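Local structure of inner kinetochore subunit cnp3 (Schizosaccharomyces pombe, 6O2D) at residues A11-S23 against S32-V44. The protein helps build the inner kinetochore at centromeres as part of the constitutive centromere-associated network, the platform for outer kinetochore assembly. Sequence-based numbering, arbitrary orientation.
Sequences AFYKDEINCEVLS and SEERVVGYSLPSV
Glu33 and Val21 face each other as a hydrogen-bonded antiparallel pair: Val21 N donates to Glu33 O at 2.7 Å, and Glu33 N returns a bond to Val21 O. The Glu33 side chain can be followed outward from there. Its CB lies near Ser23 OG. CG, placed between the backbone N and the carbonyl carbon (chi1 59°), approaches both Ser23 OG and Val21 CG2, at 3.7 and 3.9 Å. CD also comes near Ser23 OG, and OE2 then accepts a hydrogen bond from Ser23 OG at 2.9 Å, through its anti lone pair. Were Glu33 replaced by alanine, the Ser23 hydroxyl would probably lose this acceptor and Val21 CG2 the methylene beside it. A second hydroxyl-carboxylate bond runs from Ser32 OG to Glu20 OE2, met on its anti side and somewhat out of the carboxylate plane.

On the face holding Ile17, Cys19 and Val21, the Val21 and Val37 side chains run past each other in opposite directions, CG1 to CG1 4.0 Å, while Val37 CG2 meets Cys19 CB at 3.9 Å. Arg35, on the same face, turns its guanidinium to a salt bridge with Glu62. Opposite Glu16 in a non-hydrogen-bonded pair, Tyr39 lies alongside it and points the same way, its CD2 3.5 Å from Glu16 CG, with carboxylate and ring planes 60° apart.

The register shifts at Ile17, which Val37 and Gly38 both face: Ile17 O accepts from Val37 N at 3.0 Å, whereas Ile17 N donates to Gly38 O. From the bulge onward, Gly38, Tyr39 and Ser40 pair in an antiparallel ladder with a strand of the second subunit, and Ile17 packs on Phe107 of that subunit. With strand directions 143° apart, the arrangement is a twisted antiparallel beta hairpin interrupted by a classic beta bulge, joined to the dimer interface of this CENP-C cupin domain.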
ATOM      1  N   ALA B  11      -1.144  21.355 -15.711  1.00 72.60           N
ATOM      2  CA  ALA B  11      -0.591  22.351 -14.801  1.00 70.73           C
ATOM      3  C   ALA B  11      -1.322  22.417 -13.466  1.00 74.55           C
ATOM      4  O   ALA B  11      -0.770  22.964 -12.506  1.00 79.71           O
ATOM      5  CB  ALA B  11      -0.599  23.731 -15.467  1.00 65.80           C
ATOM      6  N   PHE B  12      -2.529  21.863 -13.371  1.00 72.16           N
ATOM      7  CA  PHE B  12      -3.338  21.950 -12.162  1.00 59.87           C
ATOM      8  C   PHE B  12      -3.171  20.748 -11.241  1.00 68.37           C
ATOM      9  O   PHE B  12      -3.918  20.629 -10.264  1.00 70.91           O
ATOM     10  CB  PHE B  12      -4.810  22.126 -12.536  1.00 59.02           C
ATOM     11  CG  PHE B  12      -5.142  23.497 -13.056  1.00 64.48           C
ATOM     12  CD1 PHE B  12      -5.339  24.558 -12.188  1.00 64.16           C
ATOM     13  CD2 PHE B  12      -5.231  23.730 -14.420  1.00 75.89           C
ATOM     14  CE1 PHE B  12      -5.650  25.823 -12.678  1.00 80.98           C
ATOM     15  CE2 PHE B  12      -5.531  24.992 -14.911  1.00 87.58           C
ATOM     16  CZ  PHE B  12      -5.736  26.040 -14.042  1.00 79.70           C
ATOM     17  N   TYR B  13      -2.203  19.868 -11.519  1.00 73.76           N
ATOM     18  CA  TYR B  13      -1.968  18.637 -10.760  1.00 61.73           C
ATOM     19  C   TYR B  13      -0.548  18.686 -10.208  1.00 63.42           C
ATOM     20  O   TYR B  13       0.414  18.417 -10.931  1.00 69.80           O
ATOM     21  CB  TYR B  13      -2.182  17.416 -11.640  1.00 56.52           C
ATOM     22  CG  TYR B  13      -3.634  17.158 -11.916  1.00 65.75           C
ATOM     23  CD1 TYR B  13      -4.346  16.245 -11.149  1.00 50.40           C
ATOM     24  CD2 TYR B  13      -4.309  17.855 -12.925  1.00 58.29           C
ATOM     25  CE1 TYR B  13      -5.682  16.008 -11.385  1.00 62.38           C
ATOM     26  CE2 TYR B  13      -5.653  17.627 -13.168  1.00 56.14           C
ATOM     27  CZ  TYR B  13      -6.330  16.694 -12.391  1.00 63.08           C
ATOM     28  OH  TYR B  13      -7.660  16.437 -12.605  1.00 75.47           O
ATOM     29  N   LYS B  14      -0.422  19.020  -8.928  1.00 58.80           N
ATOM     30  CA  LYS B  14       0.888  19.212  -8.326  1.00 62.54           C
ATOM     31  C   LYS B  14       1.674  17.901  -8.247  1.00 64.09           C
ATOM     32  O   LYS B  14       1.110  16.804  -8.118  1.00 54.29           O
ATOM     33  CB  LYS B  14       0.739  19.829  -6.936  1.00 66.93           C
ATOM     34  CG  LYS B  14       0.385  21.314  -6.933  1.00 65.08           C
ATOM     35  CD  LYS B  14       0.177  21.829  -5.509  1.00 59.31           C
ATOM     36  CE  LYS B  14      -0.867  22.935  -5.453  1.00 61.15           C
ATOM     37  NZ  LYS B  14      -0.295  24.184  -4.875  1.00 68.25           N
ATOM     38  N   ASP B  15       2.999  18.030  -8.334  1.00 59.25           N
ATOM     39  CA  ASP B  15       3.882  16.870  -8.308  1.00 59.87           C
ATOM     40  C   ASP B  15       4.098  16.377  -6.886  1.00 55.92           C
ATOM     41  O   ASP B  15       4.147  15.165  -6.649  1.00 67.54           O
ATOM     42  CB  ASP B  15       5.221  17.209  -8.969  1.00 61.85           C
ATOM     43  CG  ASP B  15       5.125  17.277 -10.486  1.00 69.32           C
ATOM     44  OD1 ASP B  15       4.037  16.996 -11.035  1.00 68.74           O
ATOM     45  OD2 ASP B  15       6.141  17.617 -11.129  1.00 71.78           O
ATOM     46  N   GLU B  16       4.274  17.298  -5.939  1.00 49.80           N
ATOM     47  CA  GLU B  16       4.287  17.001  -4.510  1.00 50.19           C
ATOM     48  C   GLU B  16       3.199  17.813  -3.821  1.00 54.46           C
ATOM     49  O   GLU B  16       2.916  18.948  -4.221  1.00 66.58           O
ATOM     50  CB  GLU B  16       5.639  17.316  -3.870  1.00 59.16           C
ATOM     51  CG  GLU B  16       6.712  16.274  -4.090  1.00 66.39           C
ATOM     52  CD  GLU B  16       7.982  16.602  -3.332  1.00 84.68           C
ATOM     53  OE1 GLU B  16       9.057  16.093  -3.715  1.00 96.78           O
ATOM     54  OE2 GLU B  16       7.904  17.372  -2.351  1.00 89.82           O
ATOM     55  N   ILE B  17       2.576  17.228  -2.801  1.00 48.97           N
ATOM     56  CA  ILE B  17       1.501  17.877  -2.056  1.00 49.24           C
ATOM     57  C   ILE B  17       1.934  18.010  -0.606  1.00 57.16           C
ATOM     58  O   ILE B  17       2.062  17.006   0.105  1.00 68.50           O
ATOM     59  CB  ILE B  17       0.182  17.099  -2.132  1.00 49.59           C
ATOM     60  CG1 ILE B  17      -0.052  16.566  -3.542  1.00 55.84           C
ATOM     61  CG2 ILE B  17      -0.968  17.978  -1.637  1.00 42.79           C
ATOM     62  CD1 ILE B  17      -0.268  17.635  -4.545  1.00 61.81           C
ATOM     63  N   ASN B  18       2.153  19.236  -0.155  1.00 69.87           N
ATOM     64  CA  ASN B  18       2.352  19.479   1.262  1.00 65.01           C
ATOM     65  C   ASN B  18       1.010  19.875   1.853  1.00 55.63           C
ATOM     66  O   ASN B  18       0.191  20.533   1.203  1.00 62.73           O
ATOM     67  CB  ASN B  18       3.395  20.569   1.520  1.00 69.80           C
ATOM     68  CG  ASN B  18       3.969  20.501   2.922  1.00 85.58           C
ATOM     69  OD1 ASN B  18       3.788  21.420   3.725  1.00 99.75           O
ATOM     70  ND2 ASN B  18       4.654  19.404   3.229  1.00 82.87           N
ATOM     71  N   CYS B  19       0.791  19.481   3.099  1.00 52.17           N
ATOM     72  CA  CYS B  19      -0.514  19.694   3.695  1.00 52.06           C
ATOM     73  C   CYS B  19      -0.356  19.687   5.205  1.00 65.07           C
ATOM     74  O   CYS B  19       0.503  18.989   5.749  1.00 74.43           O
ATOM     75  CB  CYS B  19      -1.488  18.598   3.228  1.00 51.58           C
ATOM     76  SG  CYS B  19      -3.035  18.422   4.154  1.00 63.25           S
ATOM     77  N   GLU B  20      -1.204  20.453   5.880  1.00 64.02           N
ATOM     78  CA  GLU B  20      -1.186  20.478   7.330  1.00 59.95           C
ATOM     79  C   GLU B  20      -2.156  19.420   7.832  1.00 57.83           C
ATOM     80  O   GLU B  20      -3.337  19.417   7.464  1.00 49.50           O
ATOM     81  CB  GLU B  20      -1.551  21.855   7.880  1.00 55.93           C
ATOM     82  CG  GLU B  20      -1.107  22.050   9.332  1.00 67.91           C
ATOM     83  CD  GLU B  20      -1.759  23.247   9.999  1.00 79.27           C
ATOM     84  OE1 GLU B  20      -2.499  23.978   9.310  1.00 88.86           O
ATOM     85  OE2 GLU B  20      -1.542  23.452  11.214  1.00 89.33           O
ATOM     86  N   VAL B  21      -1.656  18.514   8.661  1.00 52.55           N
ATOM     87  CA  VAL B  21      -2.440  17.382   9.128  1.00 44.09           C
ATOM     88  C   VAL B  21      -2.390  17.375  10.642  1.00 44.57           C
ATOM     89  O   VAL B  21      -1.433  17.860  11.255  1.00 48.22           O
ATOM     90  CB  VAL B  21      -1.936  16.024   8.573  1.00 48.96           C
ATOM     91  CG1 VAL B  21      -2.113  15.948   7.064  1.00 45.70           C
ATOM     92  CG2 VAL B  21      -0.478  15.779   8.964  1.00 49.55           C
ATOM     93  N   LEU B  22      -3.428  16.805  11.246  1.00 50.85           N
ATOM     94  CA  LEU B  22      -3.403  16.600  12.681  1.00 50.61           C
ATOM     95  C   LEU B  22      -2.402  15.504  13.005  1.00 59.42           C
ATOM     96  O   LEU B  22      -2.112  14.635  12.179  1.00 54.76           O
ATOM     97  CB  LEU B  22      -4.786  16.188  13.188  1.00 44.69           C
ATOM     98  CG  LEU B  22      -5.897  17.224  13.068  1.00 50.58           C
ATOM     99  CD1 LEU B  22      -7.216  16.647  13.524  1.00 44.45           C
ATOM    100  CD2 LEU B  22      -5.533  18.423  13.906  1.00 54.33           C
ATOM    101  N   SER B  23      -1.871  15.552  14.222  1.00 65.70           N
ATOM    102  CA  SER B  23      -0.675  14.795  14.559  1.00 65.93           C
ATOM    103  C   SER B  23      -0.971  13.461  15.231  1.00 62.76           C
ATOM    104  O   SER B  23      -0.043  12.663  15.414  1.00 60.69           O
ATOM    105  CB  SER B  23       0.239  15.630  15.464  1.00 55.37           C
ATOM    106  OG  SER B  23       1.161  16.362  14.682  1.00 54.37           O
ATOM    107  N   SER B  32      -0.739  19.858  15.325  1.00 57.03           N
ATOM    108  CA  SER B  32      -0.764  19.731  13.876  1.00 53.96           C
ATOM    109  C   SER B  32       0.646  19.878  13.329  1.00 47.37           C
ATOM    110  O   SER B  32       1.558  20.342  14.018  1.00 61.34           O
ATOM    111  CB  SER B  32      -1.705  20.764  13.243  1.00 62.43           C
ATOM    112  OG  SER B  32      -1.140  22.064  13.282  1.00 93.48           O
ATOM    113  N   GLU B  33       0.827  19.420  12.093  1.00 45.88           N
ATOM    114  CA  GLU B  33       2.114  19.540  11.425  1.00 53.25           C
ATOM    115  C   GLU B  33       1.898  19.670   9.926  1.00 57.94           C
ATOM    116  O   GLU B  33       0.829  19.352   9.401  1.00 54.11           O
ATOM    117  CB  GLU B  33       3.009  18.337  11.727  1.00 57.43           C
ATOM    118  CG  GLU B  33       2.375  17.019  11.290  1.00 67.21           C
ATOM    119  CD  GLU B  33       3.216  15.823  11.658  1.00 76.32           C
ATOM    120  OE1 GLU B  33       3.876  15.257  10.757  1.00 89.69           O
ATOM    121  OE2 GLU B  33       3.214  15.452  12.850  1.00 77.34           O
ATOM    122  N   GLU B  34       2.941  20.117   9.241  1.00 62.81           N
ATOM    123  CA  GLU B  34       3.008  20.031   7.791  1.00 68.39           C
ATOM    124  C   GLU B  34       3.724  18.740   7.428  1.00 57.60           C
ATOM    125  O   GLU B  34       4.802  18.460   7.954  1.00 59.82           O
ATOM    126  CB  GLU B  34       3.723  21.250   7.203  1.00 61.14           C
ATOM    127  CG  GLU B  34       2.847  22.481   7.096  1.00 79.68           C
ATOM    128  CD  GLU B  34       3.652  23.761   7.108  1.00102.55           C
ATOM    129  OE1 GLU B  34       3.542  24.540   8.084  1.00110.92           O
ATOM    130  OE2 GLU B  34       4.406  23.986   6.140  1.00111.15           O
ATOM    131  N   ARG B  35       3.123  17.959   6.538  1.00 52.09           N
ATOM    132  CA  ARG B  35       3.733  16.731   6.061  1.00 52.18           C
ATOM    133  C   ARG B  35       3.361  16.509   4.602  1.00 54.94           C
ATOM    134  O   ARG B  35       2.254  16.845   4.169  1.00 56.58           O
ATOM    135  CB  ARG B  35       3.274  15.550   6.941  1.00 65.07           C
ATOM    136  CG  ARG B  35       3.614  14.155   6.450  1.00 70.27           C
ATOM    137  CD  ARG B  35       3.062  13.103   7.409  1.00 60.63           C
ATOM    138  NE  ARG B  35       3.482  11.757   7.029  1.00 69.96           N
ATOM    139  CZ  ARG B  35       3.203  10.653   7.719  1.00 64.41           C
ATOM    140  NH1 ARG B  35       2.496  10.718   8.846  1.00 53.25           N
ATOM    141  NH2 ARG B  35       3.640   9.476   7.283  1.00 58.45           N
ATOM    142  N   VAL B  36       4.302  15.949   3.845  1.00 50.25           N
ATOM    143  CA  VAL B  36       4.079  15.656   2.431  1.00 53.37           C
ATOM    144  C   VAL B  36       3.170  14.432   2.332  1.00 55.33           C
ATOM    145  O   VAL B  36       3.577  13.320   2.678  1.00 62.85           O
ATOM    146  CB  VAL B  36       5.402  15.439   1.692  1.00 46.57           C
ATOM    147  CG1 VAL B  36       5.169  15.330   0.200  1.00 48.88           C
ATOM    148  CG2 VAL B  36       6.336  16.592   1.983  1.00 52.91           C
ATOM    149  N   VAL B  37       1.936  14.629   1.867  1.00 48.20           N
ATOM    150  CA  VAL B  37       0.936  13.570   1.838  1.00 48.41           C
ATOM    151  C   VAL B  37       0.619  13.116   0.422  1.00 49.89           C
ATOM    152  O   VAL B  37      -0.315  12.335   0.229  1.00 60.41           O
ATOM    153  CB  VAL B  37      -0.351  13.980   2.577  1.00 54.16           C
ATOM    154  CG1 VAL B  37      -0.029  14.473   3.990  1.00 36.75           C
ATOM    155  CG2 VAL B  37      -1.141  15.025   1.773  1.00 45.92           C
ATOM    156  N   GLY B  38       1.356  13.597  -0.580  1.00 49.56           N
ATOM    157  CA  GLY B  38       1.097  13.167  -1.944  1.00 49.51           C
ATOM    158  C   GLY B  38       2.233  13.372  -2.927  1.00 48.85           C
ATOM    159  O   GLY B  38       2.955  14.368  -2.849  1.00 49.14           O
ATOM    160  N   TYR B  39       2.405  12.429  -3.854  1.00 52.04           N
ATOM    161  CA  TYR B  39       3.424  12.509  -4.893  1.00 54.26           C
ATOM    162  C   TYR B  39       2.845  11.999  -6.201  1.00 59.82           C
ATOM    163  O   TYR B  39       2.060  11.045  -6.220  1.00 60.46           O
ATOM    164  CB  TYR B  39       4.672  11.666  -4.599  1.00 51.93           C
ATOM    165  CG  TYR B  39       5.486  12.047  -3.387  1.00 49.67           C
ATOM    166  CD1 TYR B  39       5.125  11.604  -2.118  1.00 48.46           C
ATOM    167  CD2 TYR B  39       6.650  12.798  -3.515  1.00 48.21           C
ATOM    168  CE1 TYR B  39       5.881  11.928  -1.006  1.00 45.62           C
ATOM    169  CE2 TYR B  39       7.414  13.124  -2.403  1.00 49.91           C
ATOM    170  CZ  TYR B  39       7.021  12.685  -1.154  1.00 50.70           C
ATOM    171  OH  TYR B  39       7.766  12.997  -0.037  1.00 67.74           O
ATOM    172  N   SER B  40       3.280  12.606  -7.298  1.00 56.45           N
ATOM    173  CA  SER B  40       3.050  12.052  -8.626  1.00 57.37           C
ATOM    174  C   SER B  40       4.276  11.219  -8.978  1.00 58.75           C
ATOM    175  O   SER B  40       5.349  11.770  -9.246  1.00 52.20           O
ATOM    176  CB  SER B  40       2.811  13.159  -9.646  1.00 46.98           C
ATOM    177  OG  SER B  40       2.642  12.623 -10.944  1.00 58.94           O
ATOM    178  N   LEU B  41       4.117   9.893  -8.966  1.00 58.07           N
ATOM    179  CA  LEU B  41       5.254   8.990  -9.148  1.00 56.35           C
ATOM    180  C   LEU B  41       6.086   9.258 -10.401  1.00 64.84           C
ATOM    181  O   LEU B  41       7.322   9.226 -10.292  1.00 69.72           O
ATOM    182  CB  LEU B  41       4.758   7.536  -9.137  1.00 46.65           C
ATOM    183  CG  LEU B  41       4.040   7.105  -7.854  1.00 52.51           C
ATOM    184  CD1 LEU B  41       3.720   5.633  -7.861  1.00 55.32           C
ATOM    185  CD2 LEU B  41       4.877   7.422  -6.653  1.00 43.53           C
ATOM    186  N   PRO B  42       5.520   9.548 -11.578  1.00 72.16           N
ATOM    187  CA  PRO B  42       6.388   9.818 -12.738  1.00 74.49           C
ATOM    188  C   PRO B  42       7.429  10.906 -12.504  1.00 78.48           C
ATOM    189  O   PRO B  42       8.512  10.843 -13.100  1.00 81.78           O
ATOM    190  CB  PRO B  42       5.389  10.222 -13.831  1.00 66.44           C
ATOM    191  CG  PRO B  42       4.124   9.559 -13.444  1.00 65.30           C
ATOM    192  CD  PRO B  42       4.094   9.622 -11.949  1.00 70.48           C
ATOM    193  N   SER B  43       7.158  11.879 -11.634  1.00 67.70           N
ATOM    194  CA  SER B  43       8.066  12.996 -11.405  1.00 76.40           C
ATOM    195  C   SER B  43       8.980  12.811 -10.190  1.00 78.07           C
ATOM    196  O   SER B  43       9.695  13.753  -9.825  1.00 77.83           O
ATOM    197  CB  SER B  43       7.267  14.295 -11.252  1.00 85.79           C
ATOM    198  OG  SER B  43       6.146  14.333 -12.124  1.00 91.76           O
ATOM    199  N   VAL B  44       8.997  11.624  -9.578  1.00 71.22           N
ATOM    200  CA  VAL B  44       9.841  11.358  -8.413  1.00 60.25           C
ATOM    201  C   VAL B  44      11.246  10.976  -8.862  1.00 65.52           C
ATOM    202  O   VAL B  44      11.416  10.140  -9.759  1.00 63.22           O
ATOM    203  CB  VAL B  44       9.233  10.247  -7.539  1.00 59.25           C
ATOM    204  CG1 VAL B  44      10.203   9.855  -6.436  1.00 61.97           C
ATOM    205  CG2 VAL B  44       7.902  10.676  -6.957  1.00 49.89           C
TER